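Local coordinates for endonuclease and methylase LlaGI (Lactococcus lactis, PDB 5FFJ), which recognises a specific DNA sequence, probably methylates adenine within it and is thought to couple ATP-driven translocation to cleavage of unmodified DNA, at residues A[856-861]-A[897-902]; A[881-886]-A[903-908]; A[948-953]-A[975-980]. One frame throughout, in Å; residues are numbered along the deposited sequence.

In the fold
All three contacts lie in the methyltransferase core, close to the bound DNA. Contact 1 joins the loop carrying the Asn-Pro-Pro-Tyr motif to the start of helix 899-910 and places Tyr857 against the adenine of DA11 of chain B. Contact 2 uses the next turns of that helix; its centre is about 12 Å from that of contact 1, and the two touch where Val901 packs on Tyr884 and Pro856 on Ser903. Contact 3, centred about 15 Å from contact 1, pairs two strands of the central sheet and meets the adenine-binding tyrosine through Ile977. Contacts 2 and 3 do not touch; their nearest atoms are about 6 Å apart.

Contact 1 (A[856-861]-A[897-902]); sequences PYSKGQ and YDSYVL. With nucleotides of chain B; nucleotides of chain C.
The Asn-Pro-Pro-Tyr motif of N6-adenine methyltransferases ends in Pro856 and Tyr857, and the loop that follows is fastened through Ser858 to Asp898 and Ser899 at the start of helix 899-910. Asp898 is the N-cap of that helix, and its OD1 does two jobs: it accepts from Tyr900 N at 3.2 Å, the capping bond, and from Ser858 N at 2.9 Å. The two donors approach from opposite faces of the carboxylate, Ser858 N on the syn side. With CG anti to the nitrogen of its own backbone (chi1 -171°), Asp898 holds its carboxylate against the loop. The other half of the exchange is Ser899 N, which gives a fairly straight bond of 2.9 Å to Ser858 O; that carbonyl also accepts from Asn870. Asp898 OD2 lies beside the aliphatic root of Lys859, whose chain runs on to the DNA, where NZ makes a weak hydrogen bond to O2 of a cytosine.

This pairing probably helps to keep Tyr857 against the base. The adenine of DA11 of chain B lies over one face of its ring, C6 being 3.7 Å above the plane, as expected for a flipped target base in this enzyme family. The phenol OH is tied to Val920 O, fixing the far end of the ring. Tyr897 OH reaches a phosphate oxygen of DG20 of chain C, although the modelled bond is too short to trust its length. On the side of the ring away from the adenine, Tyr900 CB comes in obliquely, 3.9 Å from Tyr857 CD1.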
loop_
_atom_site.group_PDB
_atom_site.type_symbol
_atom_site.label_atom_id
_atom_site.label_comp_id
_atom_site.label_asym_id
_atom_site.label_seq_id
_atom_site.Cartn_x
_atom_site.Cartn_y
_atom_site.Cartn_z
ATOM N N PRO A 856 12.640 -5.037 -7.799
ATOM C CA PRO A 856 11.699 -4.877 -6.685
ATOM C C PRO A 856 12.390 -4.822 -5.323
ATOM O O PRO A 856 13.428 -5.462 -5.142
ATOM C CB PRO A 856 10.811 -6.121 -6.797
ATOM C CG PRO A 856 11.649 -7.127 -7.502
ATOM C CD PRO A 856 12.505 -6.349 -8.454
ATOM N N TYR A 857 11.825 -4.053 -4.391
ATOM C CA TYR A 857 12.311 -4.017 -3.012
ATOM C C TYR A 857 11.282 -4.662 -2.085
ATOM O O TYR A 857 10.161 -4.168 -1.957
ATOM C CB TYR A 857 12.578 -2.585 -2.526
ATOM C CG TYR A 857 13.269 -1.644 -3.492
ATOM C CD1 TYR A 857 14.017 -2.115 -4.562
ATOM C CD2 TYR A 857 13.180 -0.269 -3.314
ATOM C CE1 TYR A 857 14.642 -1.241 -5.431
ATOM C CE2 TYR A 857 13.801 0.607 -4.173
ATOM C CZ TYR A 857 14.530 0.119 -5.230
ATOM O OH TYR A 857 15.149 0.999 -6.089
ATOM N N SER A 858 11.660 -5.760 -1.438
ATOM C CA SER A 858 10.812 -6.368 -0.416
ATOM C C SER A 858 11.617 -7.297 0.480
ATOM O O SER A 858 12.255 -8.235 0.000
ATOM C CB SER A 858 9.655 -7.140 -1.054
ATOM O OG SER A 858 8.853 -7.763 -0.063
ATOM N N LYS A 859 11.576 -7.033 1.783
ATOM C CA LYS A 859 12.291 -7.845 2.759
ATOM C C LYS A 859 11.322 -8.699 3.571
ATOM O O LYS A 859 11.733 -9.639 4.249
ATOM C CB LYS A 859 13.117 -6.961 3.697
ATOM C CG LYS A 859 14.315 -7.675 4.302
ATOM C CD LYS A 859 14.914 -6.903 5.466
ATOM C CE LYS A 859 14.196 -7.215 6.773
ATOM N NZ LYS A 859 14.885 -6.617 7.950
ATOM N N GLY A 860 10.037 -8.364 3.507
ATOM C CA GLY A 860 9.028 -9.086 4.263
ATOM C C GLY A 860 7.710 -8.343 4.378
ATOM O O GLY A 860 7.169 -7.869 3.380
ATOM N N GLN A 861 7.202 -8.233 5.605
ATOM C CA GLN A 861 5.876 -7.671 5.844
ATOM C C GLN A 861 5.700 -7.144 7.272
ATOM O O GLN A 861 6.675 -6.928 7.993
ATOM C CB GLN A 861 4.814 -8.747 5.565
ATOM C CG GLN A 861 5.033 -10.046 6.363
ATOM C CD GLN A 861 3.832 -10.983 6.363
ATOM O OE1 GLN A 861 2.700 -10.563 6.124
ATOM N NE2 GLN A 861 4.081 -12.263 6.636
ATOM N N TYR A 897 18.005 -11.877 1.667
ATOM C CA TYR A 897 16.931 -12.466 0.874
ATOM C C TYR A 897 15.904 -11.409 0.468
ATOM O O TYR A 897 14.801 -11.735 0.027
ATOM C CB TYR A 897 16.255 -13.599 1.647
ATOM C CG TYR A 897 17.157 -14.791 1.852
ATOM C CD1 TYR A 897 18.038 -14.845 2.923
ATOM C CD2 TYR A 897 17.134 -15.860 0.967
ATOM C CE1 TYR A 897 18.866 -15.931 3.110
ATOM C CE2 TYR A 897 17.959 -16.950 1.146
ATOM C CZ TYR A 897 18.823 -16.980 2.219
ATOM O OH TYR A 897 19.647 -18.064 2.402
ATOM N N ASP A 898 16.271 -10.140 0.620
ATOM C CA ASP A 898 15.453 -9.044 0.114
ATOM C C ASP A 898 15.414 -9.136 -1.406
ATOM O O ASP A 898 16.416 -9.477 -2.036
ATOM C CB ASP A 898 16.009 -7.690 0.567
ATOM C CG ASP A 898 15.072 -6.530 0.263
ATOM O OD1 ASP A 898 14.437 -6.520 -0.813
ATOM O OD2 ASP A 898 14.976 -5.616 1.109
ATOM N N SER A 899 14.257 -8.829 -1.984
ATOM C CA SER A 899 14.046 -8.952 -3.425
ATOM C C SER A 899 15.123 -8.249 -4.246
ATOM O O SER A 899 15.509 -8.728 -5.311
ATOM C CB SER A 899 12.674 -8.392 -3.805
ATOM O OG SER A 899 11.632 -9.137 -3.200
ATOM N N TYR A 900 15.610 -7.116 -3.752
ATOM C CA TYR A 900 16.599 -6.344 -4.494
ATOM C C TYR A 900 17.958 -7.035 -4.444
ATOM O O TYR A 900 18.776 -6.873 -5.346
ATOM C CB TYR A 900 16.688 -4.912 -3.950
ATOM C CG TYR A 900 17.727 -4.689 -2.872
ATOM C CD1 TYR A 900 19.035 -4.356 -3.201
ATOM C CD2 TYR A 900 17.395 -4.783 -1.526
ATOM C CE1 TYR A 900 19.986 -4.142 -2.226
ATOM C CE2 TYR A 900 18.342 -4.569 -0.540
ATOM C CZ TYR A 900 19.635 -4.248 -0.897
ATOM O OH TYR A 900 20.586 -4.031 0.072
ATOM N N VAL A 901 18.191 -7.814 -3.392
ATOM C CA VAL A 901 19.425 -8.586 -3.274
ATOM C C VAL A 901 19.314 -9.860 -4.106
ATOM O O VAL A 901 20.306 -10.351 -4.645
ATOM C CB VAL A 901 19.736 -8.948 -1.811
ATOM C CG1 VAL A 901 21.116 -9.581 -1.703
ATOM C CG2 VAL A 901 19.661 -7.711 -0.932
ATOM N N LEU A 902 18.099 -10.394 -4.201
ATOM C CA LEU A 902 17.826 -11.510 -5.096
ATOM C C LEU A 902 18.045 -11.077 -6.542
ATOM O O LEU A 902 18.610 -11.820 -7.345
ATOM C CB LEU A 902 16.394 -12.019 -4.917
ATOM C CG LEU A 902 16.001 -12.553 -3.538
ATOM C CD1 LEU A 902 14.541 -12.993 -3.536
ATOM C CD2 LEU A 902 16.904 -13.697 -3.116
ATOM P P DA B 11 10.386 -3.013 2.540
ATOM O OP1 DA B 11 8.995 -3.515 2.481
ATOM O OP2 DA B 11 11.476 -3.786 1.901
ATOM O "O5'" DA B 11 10.399 -1.523 1.953
ATOM C "C5'" DA B 11 10.500 -1.306 0.552
ATOM C "C4'" DA B 11 9.910 0.038 0.174
ATOM O "O4'" DA B 11 10.279 0.370 -1.193
ATOM C "C3'" DA B 11 8.390 0.095 0.191
ATOM O "O3'" DA B 11 7.924 1.432 0.406
ATOM C "C2'" DA B 11 8.062 -0.407 -1.206
ATOM C "C1'" DA B 11 9.129 0.313 -2.026
ATOM N N9 DA B 11 9.504 -0.336 -3.281
ATOM C C8 DA B 11 9.348 -1.650 -3.627
ATOM N N7 DA B 11 9.805 -1.938 -4.823
ATOM C C5 DA B 11 10.304 -0.733 -5.288
ATOM C C6 DA B 11 10.926 -0.364 -6.497
ATOM N N6 DA B 11 11.158 -1.220 -7.496
ATOM N N1 DA B 11 11.302 0.923 -6.639
ATOM C C2 DA B 11 11.068 1.777 -5.638
ATOM N N3 DA B 11 10.493 1.546 -4.461
ATOM C C4 DA B 11 10.130 0.261 -4.349
ATOM P P DT C 18 7.992 -12.195 7.477
ATOM O OP1 DT C 18 8.089 -11.737 6.073
ATOM O OP2 DT C 18 6.808 -12.977 7.899
ATOM O "O5'" DT C 18 9.321 -13.014 7.836
ATOM C "C5'" DT C 18 10.594 -12.447 7.533
ATOM C "C4'" DT C 18 11.719 -13.206 8.209
ATOM O "O4'" DT C 18 11.858 -12.770 9.592
ATOM C "C3'" DT C 18 11.538 -14.734 8.274
ATOM O "O3'" DT C 18 12.701 -15.385 7.772
ATOM C "C2'" DT C 18 11.333 -14.997 9.767
ATOM C "C1'" DT C 18 12.193 -13.900 10.355
ATOM N N1 DT C 18 11.987 -13.616 11.815
ATOM C C2 DT C 18 13.075 -13.264 12.580
ATOM O O2 DT C 18 14.200 -13.162 12.128
ATOM N N3 DT C 18 12.800 -13.023 13.898
ATOM C C4 DT C 18 11.572 -13.104 14.521
ATOM O O4 DT C 18 11.428 -12.870 15.718
ATOM C C5 DT C 18 10.469 -13.485 13.666
ATOM C C7 DT C 18 9.081 -13.608 14.225
ATOM C C6 DT C 18 10.727 -13.722 12.368
ATOM P P DG C 20 19.025 -19.032 5.582
ATOM O OP1 DG C 20 20.156 -18.786 4.660
ATOM O OP2 DG C 20 17.980 -20.016 5.221
ATOM O "O5'" DG C 20 19.646 -19.429 7.000
ATOM C "C5'" DG C 20 20.742 -18.680 7.513
ATOM C "C4'" DG C 20 21.042 -19.057 8.952
ATOM O "O4'" DG C 20 19.885 -18.761 9.790
ATOM C "C3'" DG C 20 21.358 -20.541 9.185
ATOM O "O3'" DG C 20 22.508 -20.675 10.010
ATOM C "C2'" DG C 20 20.095 -21.062 9.861
ATOM C "C1'" DG C 20 19.664 -19.850 10.656
ATOM N N9 DG C 20 18.266 -19.859 11.092
ATOM C C8 DG C 20 17.161 -20.241 10.369
ATOM N N7 DG C 20 16.042 -20.140 11.039
ATOM C C5 DG C 20 16.433 -19.661 12.285
ATOM C C6 DG C 20 15.662 -19.353 13.433
ATOM O O6 DG C 20 14.434 -19.444 13.583
ATOM N N1 DG C 20 16.458 -18.895 14.482
ATOM C C2 DG C 20 17.827 -18.755 14.424
ATOM N N2 DG C 20 18.431 -18.299 15.529
ATOM N N3 DG C 20 18.556 -19.040 13.357
ATOM C C4 DG C 20 17.798 -19.485 12.330
#

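Contact 2 (A[881-886]-A[903-908]); sequences ADSYVK and SIRWAS
Tyr884 and Arg905 carry this contact, each burying far more surface than any other residue in it, with Ser883 adding a smaller share. They bridge helices 874-885 and 899-910, whose local axes come within 11.6 Å at an angle of 125° between their directions, so the gap is filled by long side chains rather than by close backbone packing. Tyr884 reaches across with its ring, and the guanidinium of Arg905 lies nearly parallel to it, the planes 17° apart. The overlap is only partial: Tyr884 OH sits 3.4 Å above the guanidinium plane, offset toward its rim, while NH1 of Arg905 meets the ring obliquely, 3.3 Å from Tyr884 CE1. The arginine gets there by bending at chi2 (71°) and again at chi3, which folds its end back over the phenol; on the way CB and CD of Arg905 run alongside Tyr884 CE2.

Ser883 closes in at the edge of the guanidinium, its OG 3.1 Å from Arg905 NH1; the hydroxyl is bonded to Ser879 O in its own helix. The positive charge of Arg905 is met by a salt bridge from NH2 to Glu941, which probably steadies the group's orientation over the ring. Past the phenol oxygen, away from the guanidinium, Ile904 CG2 packs 3.8 Å from Tyr884 OH.

Helix 932-941 closes off this pair of helices from a third direction, with Leu934 and Ser937 against Tyr884 and Leu938 against Ile904. Toward the DNA end, Val885 touches a phosphate; Ser903, at the start of this segment of helix 899-910, packs on Pro856, where the helix meets the loop after strand 850-853.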
loop_
_atom_site.group_PDB
_atom_site.type_symbol
_atom_site.label_atom_id
_atom_site.label_comp_id
_atom_site.label_asym_id
_atom_site.label_seq_id
_atom_site.Cartn_x
_atom_site.Cartn_y
_atom_site.Cartn_z
ATOM N N ALA A 881 22.634 -18.237 -0.527
ATOM C CA ALA A 881 23.156 -18.911 0.656
ATOM C C ALA A 881 24.638 -19.252 0.529
ATOM O O ALA A 881 25.393 -19.128 1.492
ATOM C CB ALA A 881 22.356 -20.169 0.925
ATOM N N ASP A 882 25.049 -19.681 -0.661
ATOM C CA ASP A 882 26.427 -20.106 -0.890
ATOM C C ASP A 882 27.367 -18.924 -1.130
ATOM O O ASP A 882 28.586 -19.059 -0.998
ATOM C CB ASP A 882 26.494 -21.068 -2.080
ATOM C CG ASP A 882 25.755 -22.371 -1.822
ATOM O OD1 ASP A 882 25.783 -22.861 -0.673
ATOM O OD2 ASP A 882 25.146 -22.904 -2.774
ATOM N N SER A 883 26.799 -17.774 -1.481
ATOM C CA SER A 883 27.591 -16.588 -1.797
ATOM C C SER A 883 27.532 -15.538 -0.692
ATOM O O SER A 883 28.448 -15.426 0.122
ATOM C CB SER A 883 27.117 -15.972 -3.116
ATOM O OG SER A 883 25.731 -15.683 -3.079
ATOM N N TYR A 884 26.446 -14.773 -0.673
ATOM C CA TYR A 884 26.325 -13.624 0.218
ATOM C C TYR A 884 26.272 -14.036 1.687
ATOM O O TYR A 884 26.982 -13.474 2.522
ATOM C CB TYR A 884 25.076 -12.816 -0.138
ATOM C CG TYR A 884 25.015 -12.371 -1.586
ATOM C CD1 TYR A 884 26.174 -12.187 -2.331
ATOM C CD2 TYR A 884 23.795 -12.136 -2.206
ATOM C CE1 TYR A 884 26.117 -11.781 -3.653
ATOM C CE2 TYR A 884 23.729 -11.729 -3.525
ATOM C CZ TYR A 884 24.890 -11.553 -4.243
ATOM O OH TYR A 884 24.819 -11.147 -5.557
ATOM N N VAL A 885 25.432 -15.016 1.999
ATOM C CA VAL A 885 25.243 -15.447 3.379
ATOM C C VAL A 885 26.494 -16.125 3.930
ATOM O O VAL A 885 26.848 -15.945 5.095
ATOM C CB VAL A 885 24.053 -16.411 3.500
ATOM C CG1 VAL A 885 23.874 -16.862 4.942
ATOM C CG2 VAL A 885 22.784 -15.748 2.986
ATOM N N LYS A 886 27.156 -16.910 3.086
ATOM C CA LYS A 886 28.337 -17.659 3.497
ATOM C C LYS A 886 29.473 -16.734 3.928
ATOM O O LYS A 886 30.169 -17.011 4.903
ATOM C CB LYS A 886 28.807 -18.570 2.360
ATOM C CG LYS A 886 30.012 -19.431 2.711
ATOM N N SER A 903 17.595 -9.868 -6.862
ATOM C CA SER A 903 17.717 -9.331 -8.212
ATOM C C SER A 903 19.176 -9.202 -8.635
ATOM O O SER A 903 19.529 -9.525 -9.769
ATOM C CB SER A 903 17.028 -7.969 -8.307
ATOM O OG SER A 903 15.636 -8.086 -8.071
ATOM N N ILE A 904 20.020 -8.725 -7.726
ATOM C CA ILE A 904 21.445 -8.609 -8.008
ATOM C C ILE A 904 22.046 -9.999 -8.194
ATOM O O ILE A 904 22.877 -10.208 -9.077
ATOM C CB ILE A 904 22.193 -7.864 -6.881
ATOM C CG1 ILE A 904 21.702 -6.418 -6.787
ATOM C CG2 ILE A 904 23.706 -7.886 -7.127
ATOM C CD1 ILE A 904 22.214 -5.663 -5.577
ATOM N N ARG A 905 21.621 -10.942 -7.360
ATOM C CA ARG A 905 22.087 -12.320 -7.455
ATOM C C ARG A 905 21.688 -12.927 -8.795
ATOM O O ARG A 905 22.539 -13.376 -9.562
ATOM C CB ARG A 905 21.521 -13.157 -6.305
ATOM C CG ARG A 905 21.937 -14.631 -6.306
ATOM C CD ARG A 905 23.404 -14.806 -5.949
ATOM N NE ARG A 905 24.289 -14.556 -7.083
ATOM C CZ ARG A 905 25.598 -14.345 -6.981
ATOM N NH1 ARG A 905 26.187 -14.338 -5.792
ATOM N NH2 ARG A 905 26.320 -14.130 -8.071
ATOM N N TRP A 906 20.386 -12.933 -9.064
ATOM C CA TRP A 906 19.844 -13.511 -10.289
ATOM C C TRP A 906 20.465 -12.879 -11.530
ATOM O O TRP A 906 20.706 -13.557 -12.528
ATOM C CB TRP A 906 18.326 -13.344 -10.324
ATOM C CG TRP A 906 17.675 -14.009 -11.493
ATOM C CD1 TRP A 906 17.073 -15.232 -11.509
ATOM C CD2 TRP A 906 17.557 -13.486 -12.822
ATOM N NE1 TRP A 906 16.586 -15.505 -12.763
ATOM C CE2 TRP A 906 16.871 -14.449 -13.588
ATOM C CE3 TRP A 906 17.963 -12.299 -13.437
ATOM C CZ2 TRP A 906 16.584 -14.260 -14.938
ATOM C CZ3 TRP A 906 17.677 -12.114 -14.778
ATOM C CH2 TRP A 906 16.995 -13.090 -15.513
ATOM N N ALA A 907 20.715 -11.577 -11.462
ATOM C CA ALA A 907 21.314 -10.853 -12.575
ATOM C C ALA A 907 22.801 -11.168 -12.679
ATOM O O ALA A 907 23.334 -11.320 -13.777
ATOM C CB ALA A 907 21.095 -9.357 -12.414
ATOM N N SER A 908 23.465 -11.263 -11.531
ATOM C CA SER A 908 24.879 -11.623 -11.490
ATOM C C SER A 908 25.099 -12.987 -12.133
ATOM O O SER A 908 26.105 -13.210 -12.807
ATOM C CB SER A 908 25.395 -11.629 -10.048
ATOM O OG SER A 908 25.678 -10.315 -9.597
#

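Contact 3 (A[948-953]-A[975-980]); sequences FNLRGD and TSIAIS
Phe948 and Ile979 form an antiparallel hydrogen-bonded pair, each backbone N giving a bond of 2.8 Å to the other's O, Phe948 N to Ile979 O and Ile979 N to Phe948 O. Further along the strands a classic beta bulge sets both Leu950 and Arg951 opposite Ile977: Leu950 N donates to Ile977 O, and Ile977 N returns an almost perfectly straight bond of 2.9 Å to Arg951 O.

Asn949 helps to shape this irregular end. A chi1 of -170° swings its amide along the strand, so that OD1 accepts from Arg951 N at 3.1 Å, from above the amide plane, making an Asx turn, while ND2 bonds to Tyr994 OH. Replacing Asn949 with an alanine would probably leave Arg951 N and Tyr994 OH without these mates and let the bulge shift.

On the face shared by Phe948 and Ile979, their CB atoms lie 4.1 Å apart. Leu950 CD2 crosses to Ile977 CG2 and Ile979 CD1, and Leu950 CD1 lies over the centre of the Phe948 ring. Ile979 continues onto helix 707-725, and Ile977 onto Tyr857.

Strand 977-984 runs antiparallel between strands 915-922 and 944-951, the reversed seventh strand that marks the Rossmann-like sheet of class I methyltransferases.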
loop_
_atom_site.group_PDB
_atom_site.type_symbol
_atom_site.label_atom_id
_atom_site.label_comp_id
_atom_site.label_asym_id
_atom_site.label_seq_id
_atom_site.Cartn_x
_atom_site.Cartn_y
_atom_site.Cartn_z
ATOM N N PHE A 948 26.712 4.875 -6.443
ATOM C CA PHE A 948 26.212 6.237 -6.278
ATOM C C PHE A 948 25.159 6.271 -5.177
ATOM O O PHE A 948 24.018 5.862 -5.388
ATOM C CB PHE A 948 25.626 6.756 -7.597
ATOM C CG PHE A 948 25.450 8.257 -7.654
ATOM C CD1 PHE A 948 26.005 9.089 -6.690
ATOM C CD2 PHE A 948 24.721 8.834 -8.681
ATOM C CE1 PHE A 948 25.839 10.460 -6.754
ATOM C CE2 PHE A 948 24.550 10.206 -8.748
ATOM C CZ PHE A 948 25.109 11.018 -7.785
ATOM N N ASN A 949 25.549 6.751 -4.001
ATOM C CA ASN A 949 24.644 6.788 -2.859
ATOM C C ASN A 949 23.745 8.019 -2.903
ATOM O O ASN A 949 24.205 9.144 -2.710
ATOM C CB ASN A 949 25.439 6.761 -1.552
ATOM C CG ASN A 949 24.557 6.551 -0.334
ATOM O OD1 ASN A 949 23.363 6.274 -0.454
ATOM N ND2 ASN A 949 25.147 6.675 0.848
ATOM N N LEU A 950 22.462 7.790 -3.161
ATOM C CA LEU A 950 21.486 8.868 -3.290
ATOM C C LEU A 950 20.811 9.202 -1.957
ATOM O O LEU A 950 19.949 10.082 -1.899
ATOM C CB LEU A 950 20.427 8.489 -4.333
ATOM C CG LEU A 950 20.635 8.984 -5.769
ATOM C CD1 LEU A 950 22.098 8.972 -6.184
ATOM C CD2 LEU A 950 19.825 8.128 -6.726
ATOM N N ARG A 951 21.208 8.502 -0.897
ATOM C CA ARG A 951 20.668 8.740 0.439
ATOM C C ARG A 951 19.140 8.631 0.437
ATOM O O ARG A 951 18.576 7.780 -0.254
ATOM C CB ARG A 951 21.112 10.115 0.950
ATOM C CG ARG A 951 22.616 10.356 0.873
ATOM C CD ARG A 951 23.375 9.499 1.874
ATOM N NE ARG A 951 22.980 9.795 3.249
ATOM C CZ ARG A 951 23.499 10.769 3.992
ATOM N NH1 ARG A 951 24.444 11.562 3.503
ATOM N NH2 ARG A 951 23.069 10.954 5.232
ATOM N N GLY A 952 18.476 9.481 1.214
ATOM C CA GLY A 952 17.027 9.560 1.190
ATOM C C GLY A 952 16.354 8.491 2.032
ATOM O O GLY A 952 15.270 8.016 1.688
ATOM N N ASP A 953 16.996 8.110 3.135
ATOM C CA ASP A 953 16.443 7.108 4.050
ATOM C C ASP A 953 15.597 7.786 5.120
ATOM O O ASP A 953 16.131 8.436 6.019
ATOM C CB ASP A 953 17.561 6.288 4.709
ATOM C CG ASP A 953 17.029 5.159 5.578
ATOM O OD1 ASP A 953 15.840 4.803 5.440
ATOM O OD2 ASP A 953 17.806 4.620 6.393
ATOM N N THR A 975 13.163 3.803 1.780
ATOM C CA THR A 975 14.493 3.229 1.957
ATOM C C THR A 975 15.595 4.110 1.387
ATOM O O THR A 975 15.347 4.962 0.535
ATOM C CB THR A 975 14.600 1.853 1.282
ATOM O OG1 THR A 975 14.412 1.998 -0.131
ATOM C CG2 THR A 975 13.558 0.898 1.838
ATOM N N SER A 976 16.816 3.895 1.864
ATOM C CA SER A 976 17.982 4.520 1.263
ATOM C C SER A 976 18.080 4.054 -0.183
ATOM O O SER A 976 17.955 2.860 -0.457
ATOM C CB SER A 976 19.256 4.162 2.033
ATOM O OG SER A 976 20.361 4.927 1.579
ATOM N N ILE A 977 18.284 4.992 -1.104
ATOM C CA ILE A 977 18.383 4.671 -2.525
ATOM C C ILE A 977 19.812 4.855 -3.026
ATOM O O ILE A 977 20.527 5.757 -2.587
ATOM C CB ILE A 977 17.429 5.545 -3.365
ATOM C CG1 ILE A 977 15.977 5.315 -2.937
ATOM C CG2 ILE A 977 17.593 5.257 -4.852
ATOM C CD1 ILE A 977 15.497 3.875 -3.067
ATOM N N ALA A 978 20.217 3.994 -3.953
ATOM C CA ALA A 978 21.543 4.074 -4.545
ATOM C C ALA A 978 21.528 3.503 -5.953
ATOM O O ALA A 978 20.836 2.521 -6.226
ATOM C CB ALA A 978 22.558 3.336 -3.686
ATOM N N ILE A 979 22.287 4.131 -6.843
ATOM C CA ILE A 979 22.470 3.609 -8.188
ATOM C C ILE A 979 23.758 2.802 -8.237
ATOM O O ILE A 979 24.826 3.295 -7.870
ATOM C CB ILE A 979 22.511 4.732 -9.241
ATOM C CG1 ILE A 979 21.106 5.305 -9.446
ATOM C CG2 ILE A 979 23.055 4.200 -10.565
ATOM C CD1 ILE A 979 21.054 6.541 -10.325
ATOM N N SER A 980 23.638 1.559 -8.689
ATOM C CA SER A 980 24.777 0.663 -8.797
ATOM C C SER A 980 24.996 0.233 -10.233
ATOM O O SER A 980 24.084 -0.297 -10.872
ATOM C CB SER A 980 24.568 -0.571 -7.922
ATOM O OG SER A 980 24.350 -0.194 -6.578
#